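Long-range contacts in sensor protein (Shewanella sp. W3-18-1, PDB 3MYF), which probably relays phosphoryl groups through its histidine-containing phosphotransfer (HPt) domain, as part of a hybrid sensor histidine kinase: residues 6-11 / 21-26; 39-44 / 97-102. One frame throughout, in Å; residues are numbered along the deposited sequence.

Contact 1 (6-11 / 21-26); sequences LNWDLC and LALEML
Cys11 and Trp8 make the two bumps with which the short helix 8-14 meets residues 21-26. The Cys11 sulfur, carried anti to the backbone N (chi1 180°), enters the hollow between Ala22 and Leu26, one turn apart on their helix: SG lies 3.8 Å from Ala22 CB and equally 3.8 Å from Leu26 CG. The small methyl of Ala22 is consistent with the close backbone approach, Cys11 CA to Ala22 CA 6.1 Å. On one flank the benzo end of the Trp8 indole extends to Leu23, whose CG meets Trp8 CH2 obliquely to the ring, at 3.6 Å. Leu26 is the return bump, its branched end set against Cys11 SG. Its CD1 lies near the indole plane, 4.1 Å from Trp8 CE3 at the ring edge, whereas CD2 turns to the other flank and meets Leu6 CD1 at 4.1 Å. Behind the bumps, Asn7 occupies the N-cap position, and its OD1 accepts from Leu10 N (3.0 Å), the amide lying above the carbonyl plane. The side chains that meet across the interface do so through apolar packing. Leu21, Glu24 and selenomethionine Met25 pack on the second subunit, while helix 92-116 adjoins the cluster, taking Leu6 against Ala108, Val109 and Val112 and Trp8 against Leu116.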
loop_
_atom_site.group_PDB
_atom_site.type_symbol
_atom_site.label_atom_id
_atom_site.label_comp_id
_atom_site.label_asym_id
_atom_site.label_seq_id
_atom_site.Cartn_x
_atom_site.Cartn_y
_atom_site.Cartn_z
ATOM N N LEU A 6 17.684 1.931 1.477
ATOM C CA LEU A 6 16.661 2.944 1.696
ATOM C C LEU A 6 17.325 4.301 1.897
ATOM O O LEU A 6 18.227 4.433 2.714
ATOM C CB LEU A 6 15.780 2.593 2.912
ATOM C CG LEU A 6 14.766 3.624 3.423
ATOM C CD1 LEU A 6 13.733 4.000 2.380
ATOM C CD2 LEU A 6 14.080 3.119 4.691
ATOM N N ASN A 7 16.866 5.279 1.123
ATOM C CA ASN A 7 17.402 6.630 1.131
ATOM C C ASN A 7 16.281 7.620 1.418
ATOM O O ASN A 7 15.553 8.037 0.509
ATOM C CB ASN A 7 18.099 6.923 -0.209
ATOM C CG ASN A 7 18.732 8.311 -0.263
ATOM O OD1 ASN A 7 18.339 9.223 0.466
ATOM N ND2 ASN A 7 19.709 8.475 -1.150
ATOM N N TRP A 8 16.149 7.986 2.694
ATOM C CA TRP A 8 15.093 8.891 3.166
ATOM C C TRP A 8 15.019 10.193 2.365
ATOM O O TRP A 8 13.933 10.655 2.010
ATOM C CB TRP A 8 15.271 9.168 4.669
ATOM C CG TRP A 8 14.462 10.311 5.219
ATOM C CD1 TRP A 8 14.949 11.488 5.736
ATOM C CD2 TRP A 8 13.032 10.394 5.323
ATOM N NE1 TRP A 8 13.916 12.288 6.146
ATOM C CE2 TRP A 8 12.729 11.645 5.905
ATOM C CE3 TRP A 8 11.980 9.535 4.979
ATOM C CZ2 TRP A 8 11.413 12.061 6.151
ATOM C CZ3 TRP A 8 10.673 9.946 5.225
ATOM C CH2 TRP A 8 10.403 11.200 5.809
ATOM N N ASP A 9 16.183 10.767 2.066
ATOM C CA ASP A 9 16.264 12.024 1.325
ATOM C C ASP A 9 15.755 11.891 -0.105
ATOM O O ASP A 9 15.100 12.803 -0.625
ATOM C CB ASP A 9 17.692 12.584 1.367
ATOM C CG ASP A 9 17.977 13.333 2.659
ATOM O OD1 ASP A 9 17.068 14.029 3.158
ATOM O OD2 ASP A 9 19.109 13.228 3.175
ATOM N N LEU A 10 16.050 10.753 -0.727
ATOM C CA LEU A 10 15.474 10.413 -2.024
ATOM C C LEU A 10 13.965 10.217 -1.918
ATOM O O LEU A 10 13.221 10.647 -2.794
ATOM C CB LEU A 10 16.119 9.154 -2.598
ATOM C CG LEU A 10 15.595 8.607 -3.931
ATOM C CD1 LEU A 10 15.813 9.592 -5.081
ATOM C CD2 LEU A 10 16.262 7.274 -4.242
ATOM N N CYS A 11 13.523 9.549 -0.858
ATOM C CA CYS A 11 12.089 9.351 -0.621
ATOM C C CYS A 11 11.417 10.711 -0.462
ATOM O O CYS A 11 10.352 10.945 -1.036
ATOM C CB CYS A 11 11.844 8.438 0.586
ATOM S SG CYS A 11 10.095 8.128 0.973
ATOM N N LEU A 21 3.406 12.805 3.007
ATOM C CA LEU A 21 3.191 11.805 1.967
ATOM C C LEU A 21 4.275 10.737 2.021
ATOM O O LEU A 21 3.968 9.551 2.015
ATOM C CB LEU A 21 3.190 12.446 0.579
ATOM C CG LEU A 21 1.863 12.852 -0.052
ATOM C CD1 LEU A 21 2.116 14.006 -0.988
ATOM C CD2 LEU A 21 1.224 11.690 -0.798
ATOM N N ALA A 22 5.533 11.175 2.080
ATOM C CA ALA A 22 6.690 10.275 2.081
ATOM C C ALA A 22 6.585 9.201 3.159
ATOM O O ALA A 22 6.679 8.014 2.856
ATOM C CB ALA A 22 7.970 11.058 2.232
ATOM N N LEU A 23 6.358 9.606 4.409
ATOM C CA LEU A 23 6.232 8.630 5.482
ATOM C C LEU A 23 4.997 7.752 5.283
ATOM O O LEU A 23 5.013 6.578 5.648
ATOM C CB LEU A 23 6.185 9.301 6.853
ATOM C CG LEU A 23 7.484 9.860 7.442
ATOM C CD1 LEU A 23 7.127 10.917 8.496
ATOM C CD2 LEU A 23 8.339 8.769 8.040
ATOM N N GLU A 24 3.936 8.317 4.703
ATOM C CA GLU A 24 2.727 7.530 4.447
ATOM C C GLU A 24 2.984 6.476 3.378
ATOM O O GLU A 24 2.539 5.336 3.516
ATOM C CB GLU A 24 1.525 8.415 4.090
ATOM C CG GLU A 24 0.238 7.654 3.739
ATOM C CD GLU A 24 -0.220 6.630 4.793
ATOM O OE1 GLU A 24 -0.040 6.851 6.011
ATOM O OE2 GLU A 24 -0.789 5.599 4.400
HETATM N N MSE A 25 3.712 6.858 2.330
HETATM C CA MSE A 25 4.129 5.921 1.284
HETATM C C MSE A 25 4.965 4.796 1.870
HETATM O O MSE A 25 4.803 3.640 1.497
HETATM C CB MSE A 25 4.939 6.624 0.190
HETATM C CG MSE A 25 4.299 7.873 -0.338
HETATM SE SE MSE A 25 4.157 7.838 -2.257
HETATM C CE MSE A 25 3.118 6.198 -2.373
ATOM N N LEU A 26 5.850 5.143 2.802
ATOM C CA LEU A 26 6.703 4.142 3.426
ATOM C C LEU A 26 5.853 3.217 4.301
ATOM O O LEU A 26 6.097 2.004 4.339
ATOM C CB LEU A 26 7.839 4.800 4.216
ATOM C CG LEU A 26 8.989 5.393 3.380
ATOM C CD1 LEU A 26 10.020 6.062 4.272
ATOM C CD2 LEU A 26 9.654 4.355 2.462
#

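Contact 2 (39-44 / 97-102); sequences KIQTAL and ELLDEL
Leu99 and Ile40 meet between two antiparallel helices of the HPt four-helix bundle, 19-46 and 92-116. The axes of the segments 39-44 and 97-102 run 160° apart in direction and come within 11.0 Å, a wide spacing bridged by branched side chains. Leu99 has the most area buried by the contact, and Ile40 follows. The two side chains slide past one another in opposite directions, bringing Leu99 CD2 to 3.6 Å from Ile40 CG2. Ile40 divides its work between its branches. CG2, anti to the backbone N, takes Leu99, while CG1, beside that nitrogen (chi1 -66°), carries CD1 deeper. There Ile40 CD1 lies 4.1 Å from Leu98 CD2 and 4.0 Å from Leu102 CD1, both leucine side chains crossing that of Ile40 at about a right angle. An alanine in place of Ile40 would probably open a gap between the helices, with Leu99 CD2 losing its methyl partner and the ends of Leu98 and Leu102 losing their shared neighbour. Gln41, third in buried area, closes the exposed margin with the aliphatic part of its chain. Inside the bundle, Leu98 also touches Ile56 and Ile78 of the other two helices, and Leu102 packs on Leu33 and Val37. At the outer edge, Gln41 CG lies 4.0 Å from both Leu99 CD1 and Leu99 CD2.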
loop_
_atom_site.group_PDB
_atom_site.type_symbol
_atom_site.label_atom_id
_atom_site.label_comp_id
_atom_site.label_asym_id
_atom_site.label_seq_id
_atom_site.Cartn_x
_atom_site.Cartn_y
_atom_site.Cartn_z
ATOM N N LYS A 39 4.253 -14.052 -1.878
ATOM C CA LYS A 39 3.860 -14.264 -3.265
ATOM C C LYS A 39 5.070 -14.503 -4.181
ATOM O O LYS A 39 5.012 -15.349 -5.074
ATOM C CB LYS A 39 3.004 -13.099 -3.792
ATOM C CG LYS A 39 1.594 -13.013 -3.190
ATOM C CD LYS A 39 0.584 -12.340 -4.138
ATOM C CE LYS A 39 0.890 -10.866 -4.391
ATOM N NZ LYS A 39 -0.098 -9.942 -3.752
ATOM N N ILE A 40 6.157 -13.758 -3.973
ATOM C CA ILE A 40 7.387 -13.965 -4.763
ATOM C C ILE A 40 7.993 -15.340 -4.458
ATOM O O ILE A 40 8.332 -16.096 -5.381
ATOM C CB ILE A 40 8.419 -12.840 -4.524
ATOM C CG1 ILE A 40 7.884 -11.497 -5.049
ATOM C CG2 ILE A 40 9.750 -13.159 -5.155
ATOM C CD1 ILE A 40 8.696 -10.251 -4.571
ATOM N N GLN A 41 8.106 -15.673 -3.170
ATOM C CA GLN A 41 8.683 -16.956 -2.773
ATOM C C GLN A 41 7.901 -18.123 -3.372
ATOM O O GLN A 41 8.491 -19.100 -3.830
ATOM C CB GLN A 41 8.681 -17.117 -1.260
ATOM C CG GLN A 41 9.704 -16.283 -0.513
ATOM C CD GLN A 41 9.439 -16.250 0.983
ATOM O OE1 GLN A 41 8.296 -16.375 1.437
ATOM N NE2 GLN A 41 10.502 -16.058 1.760
ATOM N N THR A 42 6.572 -18.013 -3.343
ATOM C CA THR A 42 5.694 -19.087 -3.799
ATOM C C THR A 42 5.772 -19.227 -5.313
ATOM O O THR A 42 5.902 -20.341 -5.825
ATOM C CB THR A 42 4.241 -18.860 -3.349
ATOM O OG1 THR A 42 4.210 -18.733 -1.923
ATOM C CG2 THR A 42 3.342 -20.030 -3.739
ATOM N N ALA A 43 5.713 -18.095 -6.017
ATOM C CA ALA A 43 5.826 -18.100 -7.482
ATOM C C ALA A 43 7.166 -18.682 -7.963
ATOM O O ALA A 43 7.219 -19.406 -8.965
ATOM C CB ALA A 43 5.585 -16.697 -8.053
ATOM N N LEU A 44 8.241 -18.406 -7.230
ATOM C CA LEU A 44 9.552 -18.980 -7.561
ATOM C C LEU A 44 9.544 -20.527 -7.485
ATOM O O LEU A 44 10.042 -21.208 -8.391
ATOM C CB LEU A 44 10.647 -18.374 -6.679
ATOM C CG LEU A 44 12.094 -18.823 -6.882
ATOM C CD1 LEU A 44 12.599 -18.376 -8.267
ATOM C CD2 LEU A 44 13.000 -18.281 -5.790
ATOM N N GLU A 97 18.124 -12.396 -5.114
ATOM C CA GLU A 97 18.746 -11.150 -4.713
ATOM C C GLU A 97 17.660 -10.162 -4.280
ATOM O O GLU A 97 17.847 -9.408 -3.321
ATOM C CB GLU A 97 19.530 -10.555 -5.865
ATOM C CG GLU A 97 20.428 -9.402 -5.454
ATOM C CD GLU A 97 21.199 -8.834 -6.628
ATOM O OE1 GLU A 97 21.170 -9.470 -7.720
ATOM O OE2 GLU A 97 21.839 -7.769 -6.451
ATOM N N LEU A 98 16.552 -10.145 -5.011
ATOM C CA LEU A 98 15.447 -9.255 -4.644
ATOM C C LEU A 98 14.849 -9.613 -3.289
ATOM O O LEU A 98 14.585 -8.713 -2.458
ATOM C CB LEU A 98 14.357 -9.213 -5.702
ATOM C CG LEU A 98 13.109 -8.393 -5.311
ATOM C CD1 LEU A 98 13.386 -6.877 -5.244
ATOM C CD2 LEU A 98 12.015 -8.703 -6.314
ATOM N N LEU A 99 14.637 -10.908 -3.050
ATOM C CA LEU A 99 14.080 -11.340 -1.753
ATOM C C LEU A 99 14.977 -10.921 -0.605
ATOM O O LEU A 99 14.494 -10.418 0.414
ATOM C CB LEU A 99 13.869 -12.856 -1.724
ATOM C CG LEU A 99 12.684 -13.344 -2.554
ATOM C CD1 LEU A 99 12.740 -14.873 -2.707
ATOM C CD2 LEU A 99 11.374 -12.899 -1.922
ATOM N N ASP A 100 16.283 -11.127 -0.764
ATOM C CA ASP A 100 17.249 -10.729 0.260
ATOM C C ASP A 100 17.165 -9.213 0.511
ATOM O O ASP A 100 17.209 -8.756 1.666
ATOM C CB ASP A 100 18.675 -11.116 -0.168
ATOM C CG ASP A 100 19.707 -10.752 0.865
ATOM O OD1 ASP A 100 20.432 -9.758 0.663
ATOM O OD2 ASP A 100 19.788 -11.446 1.892
ATOM N N GLU A 101 17.053 -8.452 -0.572
ATOM C CA GLU A 101 16.897 -7.002 -0.485
ATOM C C GLU A 101 15.621 -6.572 0.253
ATOM O O GLU A 101 15.656 -5.613 1.009
ATOM C CB GLU A 101 16.982 -6.353 -1.876
ATOM C CG GLU A 101 16.989 -4.805 -1.897
ATOM C CD GLU A 101 18.184 -4.166 -1.186
ATOM O OE1 GLU A 101 19.222 -4.826 -0.963
ATOM O OE2 GLU A 101 18.092 -2.971 -0.869
ATOM N N LEU A 102 14.509 -7.279 0.044
ATOM C CA LEU A 102 13.249 -6.923 0.717
ATOM C C LEU A 102 13.289 -7.119 2.229
ATOM O O LEU A 102 12.684 -6.340 2.976
ATOM C CB LEU A 102 12.061 -7.649 0.103
ATOM C CG LEU A 102 11.843 -7.203 -1.338
ATOM C CD1 LEU A 102 10.636 -7.950 -1.937
ATOM C CD2 LEU A 102 11.668 -5.683 -1.429
#

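Both contacts draw on helix 19-46 and, directly or through neighbours, helix 92-116, but on opposite sides of the chain's centre, with their own centres 22 Å apart. Contact 2, joining two long bundle helices, lies deeper, its centre 10 Å from that of the chain against 13 Å for contact 1, which attaches the short helix 8-14 and yet buries more surface between its segments (286 against 223 Å²). Both are apolar: in contact 1 a small alanine facing a cysteine goes with a close approach (Cys11 CA to Ala22 CA 6.1 Å) while the indole fills the flank; in contact 2 branched aliphatic chains span a wider gap (Ile40 CA to Leu99 CA 7.8 Å). Only contact 1 also meets the second subunit.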